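PDB 6D1P: glycosyl hydrolases family 2, sugar binding domain protein from Bacteroides uniformis str. 3978 T3 ii, which probably hydrolyses O-glycosyl bonds as a family 2 glycoside hydrolase, acting as a beta-glucuronidase of a human gut bacterium. Local coordinates for residues E449-A454 / R461-R466; N409-H414 / I421-G426; Q402-L407 / R444-E449. All coordinates share one frame; numbering follows the deposited sequence.

Contact 1 of 3, residues E449-A454 / R461-R466; sequences ELHDLA and RSTAIR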
loop_
_atom_site.group_PDB
_atom_site.type_symbol
_atom_site.label_atom_id
_atom_site.label_comp_id
_atom_site.label_asym_id
_atom_site.label_seq_id
_atom_site.Cartn_x
_atom_site.Cartn_y
_atom_site.Cartn_z
ATOM N N GLU A 449 -24.588 -22.957 -22.159
ATOM C CA GLU A 449 -25.565 -22.660 -21.116
ATOM C C GLU A 449 -25.854 -21.162 -21.045
ATOM O O GLU A 449 -27.010 -20.748 -20.888
ATOM C CB GLU A 449 -25.068 -23.168 -19.757
ATOM C CG GLU A 449 -25.983 -22.773 -18.590
ATOM C CD GLU A 449 -25.451 -23.151 -17.198
ATOM O OE1 GLU A 449 -24.509 -23.969 -17.076
ATOM O OE2 GLU A 449 -26.005 -22.624 -16.211
ATOM N N LEU A 450 -24.801 -20.339 -21.134
ATOM C CA LEU A 450 -24.972 -18.891 -21.063
ATOM C C LEU A 450 -25.741 -18.372 -22.269
ATOM O O LEU A 450 -26.628 -17.532 -22.120
ATOM C CB LEU A 450 -23.612 -18.188 -20.946
ATOM C CG LEU A 450 -22.894 -18.294 -19.588
ATOM C CD1 LEU A 450 -21.505 -17.615 -19.631
ATOM C CD2 LEU A 450 -23.732 -17.698 -18.457
ATOM N N HIS A 451 -25.441 -18.880 -23.464
ATOM C CA HIS A 451 -26.212 -18.461 -24.635
ATOM C C HIS A 451 -27.698 -18.766 -24.461
ATOM O O HIS A 451 -28.552 -17.917 -24.753
ATOM C CB HIS A 451 -25.674 -19.126 -25.899
ATOM C CG HIS A 451 -26.574 -18.967 -27.083
ATOM N ND1 HIS A 451 -26.544 -17.856 -27.899
ATOM C CD2 HIS A 451 -27.546 -19.773 -27.575
ATOM C CE1 HIS A 451 -27.450 -17.994 -28.850
ATOM N NE2 HIS A 451 -28.065 -19.150 -28.678
ATOM N N ASP A 452 -28.023 -19.965 -23.964
ATOM C CA ASP A 452 -29.421 -20.328 -23.763
ATOM C C ASP A 452 -30.060 -19.467 -22.686
ATOM O O ASP A 452 -31.244 -19.115 -22.782
ATOM C CB ASP A 452 -29.540 -21.806 -23.394
ATOM C CG ASP A 452 -29.141 -22.715 -24.517
ATOM O OD1 ASP A 452 -29.298 -22.309 -25.671
ATOM O OD2 ASP A 452 -28.662 -23.835 -24.256
ATOM N N LEU A 453 -29.295 -19.132 -21.645
ATOM C CA LEU A 453 -29.828 -18.297 -20.575
ATOM C C LEU A 453 -30.194 -16.916 -21.101
ATOM O O LEU A 453 -31.263 -16.387 -20.782
ATOM C CB LEU A 453 -28.814 -18.196 -19.426
ATOM C CG LEU A 453 -29.147 -17.332 -18.206
ATOM C CD1 LEU A 453 -30.493 -17.720 -17.662
ATOM C CD2 LEU A 453 -28.078 -17.448 -17.086
ATOM N N ALA A 454 -29.317 -16.321 -21.918
ATOM C CA ALA A 454 -29.598 -15.013 -22.497
ATOM C C ALA A 454 -30.814 -15.069 -23.420
ATOM O O ALA A 454 -31.734 -14.250 -23.312
ATOM C CB ALA A 454 -28.371 -14.506 -23.252
ATOM N N ARG A 461 -32.925 -9.926 -28.493
ATOM C CA ARG A 461 -31.583 -9.453 -28.811
ATOM C C ARG A 461 -30.675 -10.624 -29.138
ATOM O O ARG A 461 -30.983 -11.778 -28.835
ATOM C CB ARG A 461 -31.012 -8.622 -27.669
ATOM C CG ARG A 461 -31.780 -7.320 -27.439
ATOM C CD ARG A 461 -31.035 -6.439 -26.464
ATOM N NE ARG A 461 -31.667 -5.152 -26.212
ATOM C CZ ARG A 461 -32.743 -4.987 -25.452
ATOM N NH1 ARG A 461 -33.345 -6.029 -24.903
ATOM N NH2 ARG A 461 -33.231 -3.769 -25.264
ATOM N N SER A 462 -29.555 -10.321 -29.784
ATOM C CA SER A 462 -28.600 -11.353 -30.167
ATOM C C SER A 462 -27.446 -11.450 -29.168
ATOM O O SER A 462 -27.026 -10.452 -28.570
ATOM C CB SER A 462 -28.049 -11.100 -31.573
ATOM O OG SER A 462 -29.063 -11.320 -32.531
ATOM N N THR A 463 -26.947 -12.676 -28.992
ATOM C CA THR A 463 -25.744 -12.932 -28.223
ATOM C C THR A 463 -24.520 -12.834 -29.122
ATOM O O THR A 463 -24.575 -13.136 -30.319
ATOM C CB THR A 463 -25.779 -14.310 -27.559
ATOM O OG1 THR A 463 -25.759 -15.324 -28.562
ATOM C CG2 THR A 463 -27.015 -14.468 -26.697
ATOM N N ALA A 464 -23.413 -12.386 -28.529
ATOM C CA ALA A 464 -22.123 -12.324 -29.198
ATOM C C ALA A 464 -21.036 -12.822 -28.241
ATOM O O ALA A 464 -21.236 -12.865 -27.023
ATOM C CB ALA A 464 -21.813 -10.892 -29.671
ATOM N N ILE A 465 -19.883 -13.217 -28.807
ATOM C CA ILE A 465 -18.619 -13.293 -28.074
ATOM C C ILE A 465 -17.505 -12.849 -29.010
ATOM O O ILE A 465 -17.713 -12.660 -30.209
ATOM C CB ILE A 465 -18.291 -14.697 -27.520
ATOM C CG1 ILE A 465 -18.155 -15.703 -28.673
ATOM C CG2 ILE A 465 -19.298 -15.118 -26.451
ATOM C CD1 ILE A 465 -17.815 -17.129 -28.246
ATOM N N ARG A 466 -16.306 -12.705 -28.445
ATOM C CA ARG A 466 -15.120 -12.303 -29.193
ATOM C C ARG A 466 -13.977 -13.280 -28.936
ATOM O O ARG A 466 -13.655 -13.575 -27.780
ATOM C CB ARG A 466 -14.666 -10.871 -28.833
ATOM C CG ARG A 466 -13.504 -10.413 -29.732
ATOM C CD ARG A 466 -12.876 -9.072 -29.397
ATOM N NE ARG A 466 -11.627 -8.962 -30.140
ATOM C CZ ARG A 466 -10.457 -9.389 -29.681
ATOM N NH1 ARG A 466 -10.389 -9.902 -28.463
ATOM N NH2 ARG A 466 -9.363 -9.298 -30.425
#

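Contact 2 of 3, residues N409-H414 / I421-G426; sequences NMIEQH and ILWGLG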
loop_
_atom_site.group_PDB
_atom_site.type_symbol
_atom_site.label_atom_id
_atom_site.label_comp_id
_atom_site.label_asym_id
_atom_site.label_seq_id
_atom_site.Cartn_x
_atom_site.Cartn_y
_atom_site.Cartn_z
ATOM N N ASN A 409 -28.263 -10.117 -14.298
ATOM C CA ASN A 409 -28.396 -8.736 -13.844
ATOM C C ASN A 409 -28.227 -7.760 -15.002
ATOM O O ASN A 409 -28.980 -6.787 -15.118
ATOM C CB ASN A 409 -27.377 -8.433 -12.740
ATOM C CG ASN A 409 -27.753 -9.041 -11.401
ATOM O OD1 ASN A 409 -28.901 -9.386 -11.168
ATOM N ND2 ASN A 409 -26.777 -9.152 -10.503
ATOM N N MET A 410 -27.245 -8.000 -15.867
ATOM C CA MET A 410 -27.004 -7.091 -16.979
ATOM C C MET A 410 -28.222 -6.991 -17.889
ATOM O O MET A 410 -28.637 -5.894 -18.275
ATOM C CB MET A 410 -25.794 -7.555 -17.775
ATOM C CG MET A 410 -25.302 -6.530 -18.753
ATOM S SD MET A 410 -24.003 -7.198 -19.786
ATOM C CE MET A 410 -24.874 -8.563 -20.535
ATOM N N ILE A 411 -28.801 -8.138 -18.244
ATOM C CA ILE A 411 -29.954 -8.163 -19.132
ATOM C C ILE A 411 -31.167 -7.555 -18.445
ATOM O O ILE A 411 -31.844 -6.689 -19.001
ATOM C CB ILE A 411 -30.226 -9.602 -19.593
ATOM C CG1 ILE A 411 -29.153 -10.042 -20.591
ATOM C CG2 ILE A 411 -31.623 -9.710 -20.176
ATOM C CD1 ILE A 411 -29.153 -11.520 -20.834
ATOM N N GLU A 412 -31.452 -7.981 -17.219
ATOM C CA GLU A 412 -32.635 -7.462 -16.543
ATOM C C GLU A 412 -32.534 -5.963 -16.284
ATOM O O GLU A 412 -33.543 -5.256 -16.364
ATOM C CB GLU A 412 -32.874 -8.223 -15.241
ATOM C CG GLU A 412 -33.637 -9.528 -15.471
ATOM C CD GLU A 412 -33.819 -10.340 -14.209
ATOM O OE1 GLU A 412 -33.262 -9.943 -13.152
ATOM O OE2 GLU A 412 -34.505 -11.384 -14.276
ATOM N N GLN A 413 -31.328 -5.459 -16.003
ATOM C CA GLN A 413 -31.151 -4.062 -15.638
ATOM C C GLN A 413 -31.059 -3.129 -16.838
ATOM O O GLN A 413 -31.325 -1.934 -16.689
ATOM C CB GLN A 413 -29.903 -3.913 -14.748
ATOM C CG GLN A 413 -30.149 -4.374 -13.299
ATOM C CD GLN A 413 -28.870 -4.651 -12.503
ATOM O OE1 GLN A 413 -27.807 -4.107 -12.788
ATOM N NE2 GLN A 413 -28.983 -5.501 -11.502
ATOM N N HIS A 414 -30.700 -3.629 -18.021
ATOM C CA HIS A 414 -30.530 -2.774 -19.191
ATOM C C HIS A 414 -31.456 -3.102 -20.359
ATOM O O HIS A 414 -31.348 -2.458 -21.409
ATOM C CB HIS A 414 -29.078 -2.836 -19.681
ATOM C CG HIS A 414 -28.118 -2.130 -18.789
ATOM N ND1 HIS A 414 -26.759 -2.115 -19.018
ATOM C CD2 HIS A 414 -28.320 -1.404 -17.663
ATOM C CE1 HIS A 414 -26.166 -1.411 -18.070
ATOM N NE2 HIS A 414 -27.092 -0.964 -17.240
ATOM N N ILE A 421 -28.264 -3.778 -28.643
ATOM C CA ILE A 421 -28.631 -4.838 -29.568
ATOM C C ILE A 421 -27.857 -6.129 -29.337
ATOM O O ILE A 421 -28.287 -7.184 -29.828
ATOM C CB ILE A 421 -28.464 -4.369 -31.027
ATOM C CG1 ILE A 421 -27.047 -3.880 -31.257
ATOM C CG2 ILE A 421 -29.415 -3.251 -31.326
ATOM C CD1 ILE A 421 -26.730 -3.640 -32.672
ATOM N N LEU A 422 -26.745 -6.114 -28.602
ATOM C CA LEU A 422 -25.942 -7.312 -28.430
ATOM C C LEU A 422 -25.600 -7.507 -26.966
ATOM O O LEU A 422 -25.063 -6.598 -26.328
ATOM C CB LEU A 422 -24.660 -7.252 -29.264
ATOM C CG LEU A 422 -24.856 -7.408 -30.773
ATOM C CD1 LEU A 422 -23.592 -7.047 -31.520
ATOM C CD2 LEU A 422 -25.327 -8.816 -31.143
ATOM N N TRP A 423 -25.940 -8.686 -26.439
ATOM C CA TRP A 423 -25.418 -9.165 -25.167
ATOM C C TRP A 423 -24.198 -10.032 -25.446
ATOM O O TRP A 423 -24.314 -11.070 -26.111
ATOM C CB TRP A 423 -26.456 -9.981 -24.405
ATOM C CG TRP A 423 -27.755 -9.301 -24.091
ATOM C CD1 TRP A 423 -29.006 -9.773 -24.367
ATOM C CD2 TRP A 423 -27.941 -8.050 -23.413
ATOM N NE1 TRP A 423 -29.956 -8.891 -23.909
ATOM C CE2 TRP A 423 -29.329 -7.828 -23.317
ATOM C CE3 TRP A 423 -27.068 -7.100 -22.872
ATOM C CZ2 TRP A 423 -29.864 -6.685 -22.721
ATOM C CZ3 TRP A 423 -27.597 -5.976 -22.268
ATOM C CH2 TRP A 423 -28.979 -5.777 -22.192
ATOM N N GLY A 424 -23.036 -9.618 -24.950
ATOM C CA GLY A 424 -21.828 -10.429 -25.070
ATOM C C GLY A 424 -21.677 -11.396 -23.902
ATOM O O GLY A 424 -21.970 -11.061 -22.761
ATOM N N LEU A 425 -21.219 -12.613 -24.207
ATOM C CA LEU A 425 -21.089 -13.645 -23.175
ATOM C C LEU A 425 -19.669 -13.824 -22.657
ATOM O O LEU A 425 -19.491 -14.436 -21.602
ATOM C CB LEU A 425 -21.605 -14.991 -23.693
ATOM C CG LEU A 425 -22.978 -14.929 -24.374
ATOM C CD1 LEU A 425 -23.309 -16.272 -25.025
ATOM C CD2 LEU A 425 -24.079 -14.505 -23.399
ATOM N N GLY A 426 -18.665 -13.307 -23.352
ATOM C CA GLY A 426 -17.306 -13.417 -22.855
ATOM C C GLY A 426 -16.337 -12.907 -23.890
ATOM O O GLY A 426 -16.697 -12.674 -25.048
#

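Contact 3 of 3, residues Q402-L407 / R444-E449; sequences QARRML and RAFMGE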
loop_
_atom_site.group_PDB
_atom_site.type_symbol
_atom_site.label_atom_id
_atom_site.label_comp_id
_atom_site.label_asym_id
_atom_site.label_seq_id
_atom_site.Cartn_x
_atom_site.Cartn_y
_atom_site.Cartn_z
ATOM N N GLN A 402 -21.365 -16.683 -10.590
ATOM C CA GLN A 402 -21.194 -15.246 -10.758
ATOM C C GLN A 402 -21.467 -14.843 -12.204
ATOM O O GLN A 402 -22.116 -13.825 -12.461
ATOM C CB GLN A 402 -19.791 -14.798 -10.316
ATOM C CG GLN A 402 -19.550 -13.304 -10.621
ATOM C CD GLN A 402 -18.125 -12.829 -10.357
ATOM O OE1 GLN A 402 -17.234 -13.621 -10.031
ATOM N NE2 GLN A 402 -17.911 -11.526 -10.482
ATOM N N ALA A 403 -21.020 -15.653 -13.161
ATOM C CA ALA A 403 -21.301 -15.356 -14.562
ATOM C C ALA A 403 -22.797 -15.440 -14.861
ATOM O O ALA A 403 -23.358 -14.547 -15.518
ATOM C CB ALA A 403 -20.506 -16.299 -15.464
ATOM N N ARG A 404 -23.471 -16.485 -14.363
ATOM C CA ARG A 404 -24.918 -16.562 -14.551
ATOM C C ARG A 404 -25.609 -15.381 -13.887
ATOM O O ARG A 404 -26.544 -14.798 -14.452
ATOM C CB ARG A 404 -25.475 -17.864 -13.980
ATOM C CG ARG A 404 -24.884 -19.125 -14.556
ATOM C CD ARG A 404 -25.322 -20.321 -13.715
ATOM N NE ARG A 404 -24.850 -21.594 -14.245
ATOM C CZ ARG A 404 -24.088 -22.456 -13.572
ATOM N NH1 ARG A 404 -23.704 -22.200 -12.312
ATOM N NH2 ARG A 404 -23.718 -23.595 -14.157
ATOM N N ARG A 405 -25.151 -15.004 -12.689
ATOM C CA ARG A 405 -25.774 -13.890 -11.990
ATOM C C ARG A 405 -25.537 -12.573 -12.719
ATOM O O ARG A 405 -26.455 -11.751 -12.837
ATOM C CB ARG A 405 -25.237 -13.807 -10.563
ATOM C CG ARG A 405 -25.911 -12.758 -9.705
ATOM C CD ARG A 405 -25.443 -12.887 -8.247
ATOM N NE ARG A 405 -24.026 -12.575 -8.085
ATOM C CZ ARG A 405 -23.083 -13.473 -7.810
ATOM N NH1 ARG A 405 -23.418 -14.747 -7.656
ATOM N NH2 ARG A 405 -21.805 -13.096 -7.666
ATOM N N MET A 406 -24.316 -12.337 -13.202
ATOM C CA MET A 406 -24.063 -11.046 -13.834
ATOM C C MET A 406 -24.743 -10.963 -15.200
ATOM O O MET A 406 -25.266 -9.906 -15.573
ATOM C CB MET A 406 -22.557 -10.785 -13.920
ATOM C CG MET A 406 -21.929 -10.590 -12.537
ATOM S SD MET A 406 -20.198 -10.075 -12.531
ATOM C CE MET A 406 -20.321 -8.317 -12.855
ATOM N N LEU A 407 -24.785 -12.071 -15.946
ATOM C CA LEU A 407 -25.544 -12.061 -17.195
ATOM C C LEU A 407 -27.000 -11.721 -16.926
ATOM O O LEU A 407 -27.583 -10.851 -17.586
ATOM C CB LEU A 407 -25.426 -13.406 -17.908
ATOM C CG LEU A 407 -26.202 -13.466 -19.219
ATOM C CD1 LEU A 407 -25.738 -12.394 -20.170
ATOM C CD2 LEU A 407 -26.039 -14.841 -19.838
ATOM N N ARG A 444 -16.985 -24.791 -23.796
ATOM C CA ARG A 444 -18.114 -24.910 -24.714
ATOM C C ARG A 444 -19.416 -25.124 -23.952
ATOM O O ARG A 444 -20.407 -24.415 -24.174
ATOM C CB ARG A 444 -17.887 -26.068 -25.695
ATOM C CG ARG A 444 -17.510 -25.664 -27.101
ATOM C CD ARG A 444 -17.584 -26.848 -28.066
ATOM N NE ARG A 444 -18.910 -27.056 -28.652
ATOM C CZ ARG A 444 -19.427 -26.303 -29.624
ATOM N NH1 ARG A 444 -18.744 -25.268 -30.107
ATOM N NH2 ARG A 444 -20.627 -26.574 -30.120
ATOM N N ALA A 445 -19.423 -26.095 -23.033
ATOM C CA ALA A 445 -20.651 -26.442 -22.330
ATOM C C ALA A 445 -21.199 -25.248 -21.563
ATOM O O ALA A 445 -22.395 -24.964 -21.607
ATOM C CB ALA A 445 -20.396 -27.618 -21.385
ATOM N N PHE A 446 -20.333 -24.539 -20.837
ATOM C CA PHE A 446 -20.807 -23.388 -20.077
ATOM C C PHE A 446 -21.145 -22.219 -20.998
ATOM O O PHE A 446 -22.109 -21.487 -20.749
ATOM C CB PHE A 446 -19.766 -22.987 -19.035
ATOM C CG PHE A 446 -20.228 -21.899 -18.109
ATOM C CD1 PHE A 446 -21.327 -22.093 -17.291
ATOM C CD2 PHE A 446 -19.568 -20.681 -18.064
ATOM C CE1 PHE A 446 -21.765 -21.088 -16.448
ATOM C CE2 PHE A 446 -19.992 -19.676 -17.221
ATOM C CZ PHE A 446 -21.096 -19.876 -16.416
ATOM N N MET A 447 -20.376 -22.029 -22.069
ATOM C CA MET A 447 -20.752 -21.018 -23.051
ATOM C C MET A 447 -22.146 -21.293 -23.605
ATOM O O MET A 447 -22.966 -20.376 -23.737
ATOM C CB MET A 447 -19.732 -20.966 -24.191
ATOM C CG MET A 447 -19.944 -19.800 -25.147
ATOM S SD MET A 447 -19.598 -18.203 -24.353
ATOM C CE MET A 447 -17.806 -18.260 -24.326
ATOM N N GLY A 448 -22.447 -22.559 -23.906
ATOM C CA GLY A 448 -23.757 -22.889 -24.448
ATOM C C GLY A 448 -24.866 -22.690 -23.440
ATOM O O GLY A 448 -25.973 -22.293 -23.803
ATOM N N GLU A 449 -24.588 -22.957 -22.159
ATOM C CA GLU A 449 -25.565 -22.660 -21.116
ATOM C C GLU A 449 -25.854 -21.162 -21.045
ATOM O O GLU A 449 -27.010 -20.748 -20.888
ATOM C CB GLU A 449 -25.068 -23.168 -19.757
ATOM C CG GLU A 449 -25.983 -22.773 -18.590
ATOM C CD GLU A 449 -25.451 -23.151 -17.198
ATOM O OE1 GLU A 449 -24.509 -23.969 -17.076
ATOM O OE2 GLU A 449 -26.005 -22.624 -16.211
#

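Contact 1 of 3, residues E449-A454 / R461-R466
In the beta-alpha-beta unit made by strand 420-432, helix 440-457 and strand 462-466, H451 on the helix and T463 on the returning strand meet through one hydrogen bond. ND1 of H451 lies 2.7 Å from OG1 of T463, and either atom could be the donor. The angle at the bond is 136°, so the pair is short but clearly bent. The hydroxyl comes to the edge of the imidazole and stays in the ring plane, close enough to ND1 that CE1 of H451 is also only 3.2 Å from OG1 of T463. The two side chains cross at about a right angle.

The torsions explain the meeting. H451 carries CG anti to its own nitrogen (chi1 168°), which swings the ring across to the strand, while OG1 of T463 sits between the backbone N and the carbonyl carbon (chi1 66°). The T463 methyl is then left on the helix side, where CG2 packs 3.7 Å from CB of A454, one helical turn on from H451. T463 therefore offers a polar and an apolar branch to the same helix face.

This unit belongs to the TIM barrel domain: the strand is part of the inner barrel wall and the helix covers it from outside. The CA atoms of H451 and T463 are 6.6 Å apart, with no main-chain bond joining the two segments. Strand 462-466 is held from its flanks, since A464 makes backbone bonds with W423 and L425, and T463 with V477. The main-chain N of T463 also donates to OD2 of D476, and the H451 ring also meets that of H455.

Contact 2 of 3, residues N409-H414 / I421-G426
Helix 409-414 and strand 421-426 run almost antiparallel, their local axes at 162° and no nearer than 10.3 Å, and the CA atoms of I411 and W423 are 7.6 Å apart. This is the helix-to-strand return of a beta-alpha-beta unit in the TIM barrel domain, built from strand 382-386, helix 397-414 and strand 420-432. No hydrogen bond joins the two segments; the space between the axes is filled largely by the indole of W423, which projects from the barrel wall toward the helix.

I411 lies over one face of that indole. Its CG1 is 3.5 Å from the centroid of the five-membered ring and just 9° off the ring normal, which meets the geometry of a CH-pi contact. CD1 of I411 extends along the same face, 3.9 Å from CD1 of W423. M410 approaches the six-membered ring differently: SD is 5.4 Å from its centroid and oblique to it, a Met-aromatic contact that is neither a face nor an edge approach. The bend at the end of the methionine (chi3 59°) turns CE back to the ring, 3.5 Å from CE3 of W423, and the two side chains slide past each other in opposite directions.

The polar ends find partners elsewhere. NE1 of W423 bonds to OD2 of D458, which would fix the indole's rotation, and ND1 of H414 bonds to OE2 of E385 on the neighbouring strand. The imidazole of H414 leads away from the tryptophan, and only CB of H414 takes part here. Along the two edges of the strand, W423 bonds through its backbone to S462 and A464, and G424 to E385. The far corner of the indole is met at its edge, where CB of H414 lies 3.9 Å from CH2 of W423.

Contact 3 of 3, residues Q402-L407 / R444-E449
The guanidinium of R404 meets two groups set differently against it, the carboxylate of E449 at its edge and the ring of F446 over one face. They join two outer helices of the TIM barrel, 397-414 and 440-457, which run side by side in nearly the same direction: the axes of the short segments 402-407 and 444-449 are 24° apart and approach to 11.6 Å. The guanidinium and carboxylate planes are 27° apart, and R404 grips E449 side-on in a salt bridge. NH2 of R404 donates almost straight to OE1 of E449 at 3.0 Å, meeting the syn lone pair of OE1, which lies in the guanidinium plane. NE of R404 is modelled 2.5 Å from OE2 of E449, a separation whose exact shortness is doubtful, and approaches from above the carboxylate plane. The arginine chain, extended from CG to NE, carries the group across the gap. The third nitrogen, NH1, bonds to OD1 of N401, so all three nitrogens are engaged.

F446 stands nearly upright on the guanidinium, the planes 85° apart, presenting its edge: CE1 of F446 is 3.8 Å from NE of R404. This is edge packing on a flat cation, not the cation-pi arrangement. A methionine in place of R404 would probably leave the E449 carboxylate without its charged mate between the helices. Next along the same phenylalanine edge, CB of A403 touches CZ of F446 at 3.7 Å.

Overall arrangement
The three contacts lie within one side of the TIM barrel domain and use two successive outer helices and two strands that are parallel neighbours in the barrel sheet. Contact 2 packs helix 397-414 on strand 420-432, contact 1 packs helix 440-457 beside strand 462-466, and contact 3 joins the two helices. The centre of contact 1 is about 9 Å from the centres of contacts 2 and 3, which lie about 12 Å from each other. Along the chain contact 2 falls between the two segments of contact 3, and contact 1 follows, sharing E449 with contact 3. L407 meets L450 and L425. The two helices thus pack on each other and on the strands, joining successive beta-alpha units of the barrel.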